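Local coordinates for protein glycosyltransferase (Streptomyces halstedii, PDB 3WAD) that belongs to the GT-B-fold glycosyltransferases, built from two Rossmann-like domains, and is found here as an assembly of two subunits, at residues V3-F8 and W22-A27; S12-M17 and V31-H36; A27-H32 and E404-L409. All blocks are in the same frame, centred on the assembly; numbering follows the deposited sequence.

Contact 1. Residues V3-F8 and W22-A27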
loop_
_atom_site.group_PDB
_atom_site.type_symbol
_atom_site.label_atom_id
_atom_site.label_comp_id
_atom_site.label_asym_id
_atom_site.label_seq_id
_atom_site.Cartn_x
_atom_site.Cartn_y
_atom_site.Cartn_z
ATOM N N VAL B 3 7.964 -1.710 13.350
ATOM C CA VAL B 3 7.021 -2.834 13.509
ATOM C C VAL B 3 7.457 -3.976 12.632
ATOM O O VAL B 3 7.545 -3.854 11.410
ATOM C CB VAL B 3 5.641 -2.423 13.095
ATOM C CG1 VAL B 3 4.561 -3.602 13.425
ATOM C CG2 VAL B 3 5.259 -1.100 13.727
ATOM N N LEU B 4 7.740 -5.089 13.237
ATOM C CA LEU B 4 8.040 -6.268 12.480
ATOM C C LEU B 4 6.743 -7.124 12.363
ATOM O O LEU B 4 6.275 -7.706 13.333
ATOM C CB LEU B 4 9.209 -7.026 13.133
ATOM C CG LEU B 4 9.633 -8.359 12.570
ATOM C CD1 LEU B 4 10.077 -8.171 11.071
ATOM C CD2 LEU B 4 10.723 -9.091 13.389
ATOM N N MET B 5 6.192 -7.205 11.166
ATOM C CA MET B 5 5.006 -8.047 10.910
ATOM C C MET B 5 5.416 -9.303 10.225
ATOM O O MET B 5 6.297 -9.262 9.351
ATOM C CB MET B 5 4.045 -7.313 10.019
ATOM C CG MET B 5 3.715 -5.910 10.617
ATOM S SD MET B 5 2.434 -5.012 9.689
ATOM C CE MET B 5 0.945 -6.022 9.951
ATOM N N THR B 6 4.846 -10.443 10.637
ATOM C CA THR B 6 5.303 -11.656 10.035
ATOM C C THR B 6 4.064 -12.502 9.643
ATOM O O THR B 6 3.077 -12.535 10.359
ATOM C CB THR B 6 6.328 -12.348 10.880
ATOM O OG1 THR B 6 6.803 -13.532 10.206
ATOM C CG2 THR B 6 5.765 -12.702 12.289
ATOM N N VAL B 7 4.135 -13.142 8.489
ATOM C CA VAL B 7 3.038 -14.012 8.037
ATOM C C VAL B 7 3.691 -15.143 7.235
ATOM O O VAL B 7 4.665 -14.884 6.493
ATOM C CB VAL B 7 1.941 -13.199 7.274
ATOM C CG1 VAL B 7 2.532 -12.548 6.044
ATOM C CG2 VAL B 7 0.782 -14.106 6.818
ATOM N N PHE B 8 3.210 -16.395 7.382
ATOM C CA PHE B 8 3.689 -17.479 6.522
ATOM C C PHE B 8 3.330 -17.188 5.022
ATOM O O PHE B 8 2.482 -16.346 4.761
ATOM C CB PHE B 8 3.227 -18.887 6.976
ATOM C CG PHE B 8 1.766 -19.169 6.708
ATOM C CD1 PHE B 8 1.387 -19.946 5.596
ATOM C CD2 PHE B 8 0.750 -18.578 7.492
ATOM C CE1 PHE B 8 -0.026 -20.163 5.296
ATOM C CE2 PHE B 8 -0.628 -18.805 7.244
ATOM C CZ PHE B 8 -1.020 -19.614 6.160
ATOM N N TRP B 22 -0.217 -0.803 5.927
ATOM C CA TRP B 22 -0.241 0.520 5.356
ATOM C C TRP B 22 -0.722 1.667 6.289
ATOM O O TRP B 22 -0.189 2.784 6.171
ATOM C CB TRP B 22 -1.073 0.550 4.084
ATOM C CG TRP B 22 -0.193 0.356 2.845
ATOM C CD1 TRP B 22 -0.112 -0.777 2.042
ATOM C CD2 TRP B 22 0.744 1.300 2.290
ATOM N NE1 TRP B 22 0.798 -0.567 1.018
ATOM C CE2 TRP B 22 1.369 0.668 1.165
ATOM C CE3 TRP B 22 1.125 2.617 2.633
ATOM C CZ2 TRP B 22 2.304 1.326 0.340
ATOM C CZ3 TRP B 22 2.079 3.279 1.815
ATOM C CH2 TRP B 22 2.645 2.624 0.665
ATOM N N ALA B 23 -1.713 1.401 7.151
ATOM C CA ALA B 23 -2.142 2.371 8.223
ATOM C C ALA B 23 -0.942 2.715 9.109
ATOM O O ALA B 23 -0.658 3.895 9.308
ATOM C CB ALA B 23 -3.313 1.842 9.064
ATOM N N LEU B 24 -0.201 1.723 9.550
ATOM C CA LEU B 24 1.027 1.957 10.299
ATOM C C LEU B 24 2.082 2.752 9.494
ATOM O O LEU B 24 2.778 3.673 10.035
ATOM C CB LEU B 24 1.611 0.646 10.751
ATOM C CG LEU B 24 0.851 -0.083 11.893
ATOM C CD1 LEU B 24 1.352 -1.549 11.916
ATOM C CD2 LEU B 24 1.138 0.599 13.341
ATOM N N THR B 25 2.211 2.420 8.204
ATOM C CA THR B 25 3.156 3.153 7.345
ATOM C C THR B 25 2.786 4.646 7.211
ATOM O O THR B 25 3.650 5.506 7.325
ATOM C CB THR B 25 3.263 2.444 5.976
ATOM O OG1 THR B 25 3.724 1.089 6.215
ATOM C CG2 THR B 25 4.274 3.144 5.051
ATOM N N THR B 26 1.522 4.964 7.008
ATOM C CA THR B 26 1.189 6.341 6.682
ATOM C C THR B 26 1.073 7.224 7.945
ATOM O O THR B 26 1.012 8.456 7.845
ATOM C CB THR B 26 -0.057 6.444 5.806
ATOM O OG1 THR B 26 -1.176 5.787 6.451
ATOM C CG2 THR B 26 0.279 5.782 4.342
ATOM N N ALA B 27 0.987 6.573 9.088
ATOM C CA ALA B 27 1.138 7.256 10.376
ATOM C C ALA B 27 2.620 7.502 10.711
ATOM O O ALA B 27 2.892 8.276 11.620
ATOM C CB ALA B 27 0.431 6.487 11.457
#
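V3 and M5 meet the helix through a single leucine: L24 reaches out from 22-27, and its CD1 methyl makes the contact with both. L24 CD1 comes to 4.1 Å from V3 CG1 and 4.3 Å from M5 SD, so one branch of the leucine lies against two alternate residues on the same face of the strand. The side chains of V3 and L24 cross at about a right angle, and V3 CG1, anti to its backbone N (chi1 -174°), is the branch that meets L24 CD1. This buried cluster is an example of a helix packed on a sheet through apolar side chains, with no hydrogen bond between the two segments. Against it stands the looser part of the helix, where T25 and A27 are partly exposed; T25 still rests on V31 of strand 30-35, while W22, A23 and T26 turn to the second subunit, whose own W22 stacks on the W22 ring. L24 also touches V31, while on the other face of strand 2-6 the side chains of L4 and T6 rest on helix 109-122, leaving the strand between two helical layers, with 30-35 and 126-130 as its sheet neighbours.

Contact 2. Residues S12-M17 and V31-H36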
loop_
_atom_site.group_PDB
_atom_site.type_symbol
_atom_site.label_atom_id
_atom_site.label_comp_id
_atom_site.label_asym_id
_atom_site.label_seq_id
_atom_site.Cartn_x
_atom_site.Cartn_y
_atom_site.Cartn_z
ATOM N N SER B 12 -3.598 -14.947 0.932
ATOM C CA SER B 12 -4.807 -14.594 1.714
ATOM C C SER B 12 -4.404 -14.101 3.108
ATOM O O SER B 12 -4.939 -13.148 3.572
ATOM C CB SER B 12 -5.735 -15.832 1.900
ATOM O OG SER B 12 -6.228 -16.152 0.609
ATOM N N HIS B 13 -3.517 -14.810 3.788
ATOM C CA HIS B 13 -3.154 -14.395 5.140
ATOM C C HIS B 13 -2.313 -13.139 5.036
ATOM O O HIS B 13 -2.437 -12.276 5.900
ATOM C CB HIS B 13 -2.402 -15.477 5.866
ATOM C CG HIS B 13 -3.270 -16.599 6.341
ATOM N ND1 HIS B 13 -3.560 -16.782 7.678
ATOM C CD2 HIS B 13 -3.876 -17.635 5.663
ATOM C CE1 HIS B 13 -4.321 -17.863 7.811
ATOM N NE2 HIS B 13 -4.484 -18.422 6.610
ATOM N N LEU B 14 -1.501 -12.992 3.975
ATOM C CA LEU B 14 -0.867 -11.676 3.698
ATOM C C LEU B 14 -1.849 -10.551 3.557
ATOM O O LEU B 14 -1.715 -9.569 4.301
ATOM C CB LEU B 14 0.105 -11.705 2.527
ATOM C CG LEU B 14 0.564 -10.301 2.094
ATOM C CD1 LEU B 14 1.290 -9.491 3.208
ATOM C CD2 LEU B 14 1.352 -10.326 0.763
ATOM N N TYR B 15 -2.816 -10.641 2.613
ATOM C CA TYR B 15 -3.806 -9.578 2.391
ATOM C C TYR B 15 -4.614 -9.198 3.629
ATOM O O TYR B 15 -5.107 -8.047 3.752
ATOM C CB TYR B 15 -4.838 -10.037 1.347
ATOM C CG TYR B 15 -4.281 -10.108 -0.040
ATOM C CD1 TYR B 15 -2.908 -9.871 -0.296
ATOM C CD2 TYR B 15 -5.147 -10.378 -1.105
ATOM C CE1 TYR B 15 -2.415 -9.913 -1.591
ATOM C CE2 TYR B 15 -4.677 -10.454 -2.375
ATOM C CZ TYR B 15 -3.327 -10.212 -2.622
ATOM O OH TYR B 15 -2.929 -10.295 -3.932
ATOM N N ASN B 16 -4.812 -10.168 4.501
ATOM C CA ASN B 16 -5.527 -9.925 5.759
ATOM C C ASN B 16 -4.863 -8.729 6.573
ATOM O O ASN B 16 -5.558 -7.933 7.241
ATOM C CB ASN B 16 -5.516 -11.241 6.569
ATOM C CG ASN B 16 -6.182 -11.102 7.942
ATOM O OD1 ASN B 16 -5.539 -11.228 9.003
ATOM N ND2 ASN B 16 -7.458 -10.855 7.927
ATOM N N MET B 17 -3.528 -8.629 6.511
ATOM C CA MET B 17 -2.786 -7.598 7.267
ATOM C C MET B 17 -2.211 -6.459 6.455
ATOM O O MET B 17 -1.539 -5.585 6.991
ATOM C CB MET B 17 -1.726 -8.229 8.130
ATOM C CG MET B 17 -0.793 -9.183 7.476
ATOM S SD MET B 17 0.255 -10.059 8.762
ATOM C CE MET B 17 1.436 -9.246 7.969
ATOM N N VAL B 31 7.693 -0.229 8.701
ATOM C CA VAL B 31 7.054 -1.566 8.762
ATOM C C VAL B 31 7.826 -2.508 7.853
ATOM O O VAL B 31 8.074 -2.194 6.698
ATOM C CB VAL B 31 5.644 -1.433 8.264
ATOM C CG1 VAL B 31 4.903 -2.789 8.297
ATOM C CG2 VAL B 31 4.880 -0.390 9.128
ATOM N N HIS B 32 8.279 -3.609 8.408
ATOM C CA HIS B 32 8.834 -4.698 7.646
ATOM C C HIS B 32 7.834 -5.880 7.600
ATOM O O HIS B 32 7.301 -6.305 8.671
ATOM C CB HIS B 32 10.172 -5.187 8.265
ATOM C CG HIS B 32 11.328 -4.247 8.053
ATOM N ND1 HIS B 32 12.542 -4.417 8.681
ATOM C CD2 HIS B 32 11.461 -3.143 7.283
ATOM C CE1 HIS B 32 13.379 -3.476 8.284
ATOM N NE2 HIS B 32 12.737 -2.670 7.466
ATOM N N ILE B 33 7.631 -6.457 6.408
ATOM C CA ILE B 33 6.807 -7.687 6.302
ATOM C C ILE B 33 7.739 -8.866 6.074
ATOM O O ILE B 33 8.376 -8.988 4.974
ATOM C CB ILE B 33 5.689 -7.657 5.133
ATOM C CG1 ILE B 33 4.981 -6.289 5.075
ATOM C CG2 ILE B 33 4.736 -8.926 5.201
ATOM C CD1 ILE B 33 4.127 -5.928 6.376
ATOM N N ALA B 34 7.833 -9.730 7.071
ATOM C CA ALA B 34 8.759 -10.839 6.936
ATOM C C ALA B 34 7.924 -12.029 6.581
ATOM O O ALA B 34 6.922 -12.289 7.257
ATOM C CB ALA B 34 9.512 -11.081 8.310
ATOM N N SER B 35 8.364 -12.795 5.578
ATOM C CA SER B 35 7.662 -13.982 5.145
ATOM C C SER B 35 8.667 -14.823 4.373
ATOM O O SER B 35 9.809 -14.337 4.073
ATOM C CB SER B 35 6.425 -13.565 4.305
ATOM O OG SER B 35 5.517 -14.624 4.012
ATOM N N HIS B 36 8.318 -16.074 4.088
ATOM C CA HIS B 36 9.145 -16.910 3.192
ATOM C C HIS B 36 9.380 -16.251 1.829
ATOM O O HIS B 36 8.608 -15.402 1.393
ATOM C CB HIS B 36 8.576 -18.324 2.999
ATOM C CG HIS B 36 8.110 -18.987 4.272
ATOM N ND1 HIS B 36 6.906 -18.685 4.871
ATOM C CD2 HIS B 36 8.665 -19.976 5.024
ATOM C CE1 HIS B 36 6.736 -19.441 5.937
ATOM N NE2 HIS B 36 7.780 -20.245 6.048
#
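L14 lays its CD1 methyl against CG2 of I33 at 4.0 Å, the two side chains crossing at about a right angle. The pair belongs to the opening of the Rossmann-like N-terminal domain of a GT-B protein, a beta-alpha-beta crossover in which strands 2-6 and 30-35 run parallel and the chain between them is folded into helices 11-16 and 18-27. L14 leans across from a flank of its helix: with CG anti to the backbone N (chi1 170°), the isobutyl end arrives at the strand although the CB does not aim there. I33 offers the branch that is likewise anti to its N, and that same CG2 takes a second neighbour, M17 CE, at 4.3 Å. One methyl of the strand thus touches both the leucine of the first helix and the methionine at the N-cap position of the second. I43 of helix 40-44 packs on L14 and I33, and M5 of the adjoining strand touches I33 and M17, so the cluster continues beyond the two segments. Where helix 11-16 gives out, the last turn is closed by a backbone hydrogen bond from M17 N to L14 O, 3.0 Å long.

Contact 3. Residues A27-H32 and E404-L409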
loop_
_atom_site.group_PDB
_atom_site.type_symbol
_atom_site.label_atom_id
_atom_site.label_comp_id
_atom_site.label_asym_id
_atom_site.label_seq_id
_atom_site.Cartn_x
_atom_site.Cartn_y
_atom_site.Cartn_z
ATOM N N ALA B 27 0.987 6.573 9.088
ATOM C CA ALA B 27 1.138 7.256 10.376
ATOM C C ALA B 27 2.620 7.502 10.711
ATOM O O ALA B 27 2.892 8.276 11.620
ATOM C CB ALA B 27 0.431 6.487 11.457
ATOM N N GLY B 28 3.578 6.845 10.025
ATOM C CA GLY B 28 5.016 7.264 10.056
ATOM C C GLY B 28 5.943 6.178 10.548
ATOM O O GLY B 28 7.205 6.320 10.613
ATOM N N HIS B 29 5.349 5.042 10.898
ATOM C CA HIS B 29 6.156 4.006 11.421
ATOM C C HIS B 29 6.840 3.288 10.297
ATOM O O HIS B 29 6.357 3.354 9.164
ATOM C CB HIS B 29 5.229 3.126 12.217
ATOM C CG HIS B 29 4.409 3.916 13.197
ATOM N ND1 HIS B 29 4.965 4.488 14.328
ATOM C CD2 HIS B 29 3.098 4.282 13.187
ATOM C CE1 HIS B 29 4.027 5.153 14.981
ATOM N NE2 HIS B 29 2.882 5.029 14.323
ATOM N N GLU B 30 7.914 2.556 10.612
ATOM C CA GLU B 30 8.696 1.779 9.660
ATOM C C GLU B 30 8.217 0.327 9.788
ATOM O O GLU B 30 8.335 -0.271 10.873
ATOM C CB GLU B 30 10.170 1.727 10.029
ATOM C CG GLU B 30 10.854 3.047 10.146
ATOM C CD GLU B 30 11.323 3.555 8.808
ATOM O OE1 GLU B 30 11.034 4.735 8.492
ATOM O OE2 GLU B 30 11.961 2.773 8.059
ATOM N N VAL B 31 7.693 -0.229 8.701
ATOM C CA VAL B 31 7.054 -1.566 8.762
ATOM C C VAL B 31 7.826 -2.508 7.853
ATOM O O VAL B 31 8.074 -2.194 6.698
ATOM C CB VAL B 31 5.644 -1.433 8.264
ATOM C CG1 VAL B 31 4.903 -2.789 8.297
ATOM C CG2 VAL B 31 4.880 -0.390 9.128
ATOM N N HIS B 32 8.279 -3.609 8.408
ATOM C CA HIS B 32 8.834 -4.698 7.646
ATOM C C HIS B 32 7.834 -5.880 7.600
ATOM O O HIS B 32 7.301 -6.305 8.671
ATOM C CB HIS B 32 10.172 -5.187 8.265
ATOM C CG HIS B 32 11.328 -4.247 8.053
ATOM N ND1 HIS B 32 12.542 -4.417 8.681
ATOM C CD2 HIS B 32 11.461 -3.143 7.283
ATOM C CE1 HIS B 32 13.379 -3.476 8.284
ATOM N NE2 HIS B 32 12.737 -2.670 7.466
ATOM N N GLU B 404 -7.386 4.903 14.577
ATOM C CA GLU B 404 -7.583 4.546 15.996
ATOM C C GLU B 404 -6.839 3.259 16.414
ATOM O O GLU B 404 -6.342 3.107 17.547
ATOM C CB GLU B 404 -9.051 4.255 16.247
ATOM C CG GLU B 404 -10.019 5.383 16.262
ATOM C CD GLU B 404 -11.415 4.890 16.682
ATOM O OE1 GLU B 404 -11.584 4.282 17.831
ATOM O OE2 GLU B 404 -12.329 5.091 15.849
ATOM N N THR B 405 -6.794 2.272 15.505
ATOM C CA THR B 405 -6.143 0.998 15.829
ATOM C C THR B 405 -4.626 1.122 15.900
ATOM O O THR B 405 -3.958 0.473 16.750
ATOM C CB THR B 405 -6.517 -0.117 14.790
ATOM O OG1 THR B 405 -7.963 -0.263 14.788
ATOM C CG2 THR B 405 -5.856 -1.350 15.193
ATOM N N VAL B 406 -4.063 1.908 14.974
ATOM C CA VAL B 406 -2.646 2.217 15.060
ATOM C C VAL B 406 -2.419 2.875 16.444
ATOM O O VAL B 406 -1.479 2.574 17.104
ATOM C CB VAL B 406 -2.230 3.206 13.904
ATOM C CG1 VAL B 406 -0.818 3.811 14.198
ATOM C CG2 VAL B 406 -2.284 2.502 12.548
ATOM N N GLY B 407 -3.353 3.716 16.895
ATOM C CA GLY B 407 -3.178 4.404 18.177
ATOM C C GLY B 407 -3.153 3.411 19.312
ATOM O O GLY B 407 -2.364 3.549 20.189
ATOM N N GLU B 408 -3.985 2.361 19.253
ATOM C CA GLU B 408 -3.884 1.292 20.247
ATOM C C GLU B 408 -2.619 0.512 20.153
ATOM O O GLU B 408 -2.094 0.031 21.157
ATOM C CB GLU B 408 -5.043 0.290 20.115
ATOM C CG GLU B 408 -6.342 0.897 20.272
ATOM C CD GLU B 408 -6.737 1.072 21.731
ATOM O OE1 GLU B 408 -5.903 0.880 22.677
ATOM O OE2 GLU B 408 -7.912 1.477 21.918
ATOM N N LEU B 409 -2.128 0.301 18.923
ATOM C CA LEU B 409 -0.953 -0.505 18.781
ATOM C C LEU B 409 0.266 0.256 19.368
ATOM O O LEU B 409 1.217 -0.349 19.830
ATOM C CB LEU B 409 -0.714 -0.836 17.273
ATOM C CG LEU B 409 -1.722 -1.873 16.702
ATOM C CD1 LEU B 409 -1.506 -2.077 15.210
ATOM C CD2 LEU B 409 -1.656 -3.180 17.437
#
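A27 and V406 mark the closest approach of the two backbones, their CA atoms 7.9 Å apart. The first segment changes shape as it passes: A27 stands at the end of helix 18-27, G28 leaves helical geometry with a positive phi of 122° in a Schellman motif, and H29 turns extended ahead of strand 30-35. The second segment is helical throughout, part of helix 402-415, with regular bonds such as that from L409 N to T405 O, 2.8 Å.

Between them V406 carries the contact. With CG1 anti to its backbone N (chi1 166°), this methyl reaches the turn and meets two residues at once, A27 CB at 4.0 Å and the imidazole of H29, where NE2 lies 3.9 Å and CD2 4.1 Å from it. H29 and V406 reach out from opposite directions, so the ring and the methyl meet in the middle. The other nitrogen of the ring, ND1, is fixed by a hydrogen bond with M1 N, the chain terminus, while NE2 and CD2 are the ring atoms nearest V406 CG1. The other branch of V406 is turned to A23, one helical turn before A27, and L409, a turn further along the late helix, packs on L20, L126 and I128. The contact is small, 80 Å² in all, and only partly buried, and no hydrogen bond crosses it. On the strand beyond the turn, E30 forms a salt bridge with R331 of the second subunit.

Contacts between residues so remote in sequence illustrate a well-known trait of GT-B proteins: the last helix of the chain returns to the Rossmann-like N-terminal domain and packs on it, here at the turn between helix 18-27 and strand 30-35.

From the N terminus, the chain forms strand 2-6 and helix 11-16, then helix 18-27 returns to close contact 1, a short loop of 13 intervening residues. Contact 2 opens inside that loop and closes on strand 30-35, so the two cross along the sequence; they also meet directly where M5 O pairs with A34 N between neighbouring strands. Contact 3 starts at A27, on which contact 1 ends, and shares V31 and H32 with contact 2, but closes only after 371 residues, on helix 402-415. The first two therefore pack helices 11-16 and 18-27 on the neighbouring inner strands 2-6 and 30-35, while the third ties the C-terminal end of the chain to this same unit.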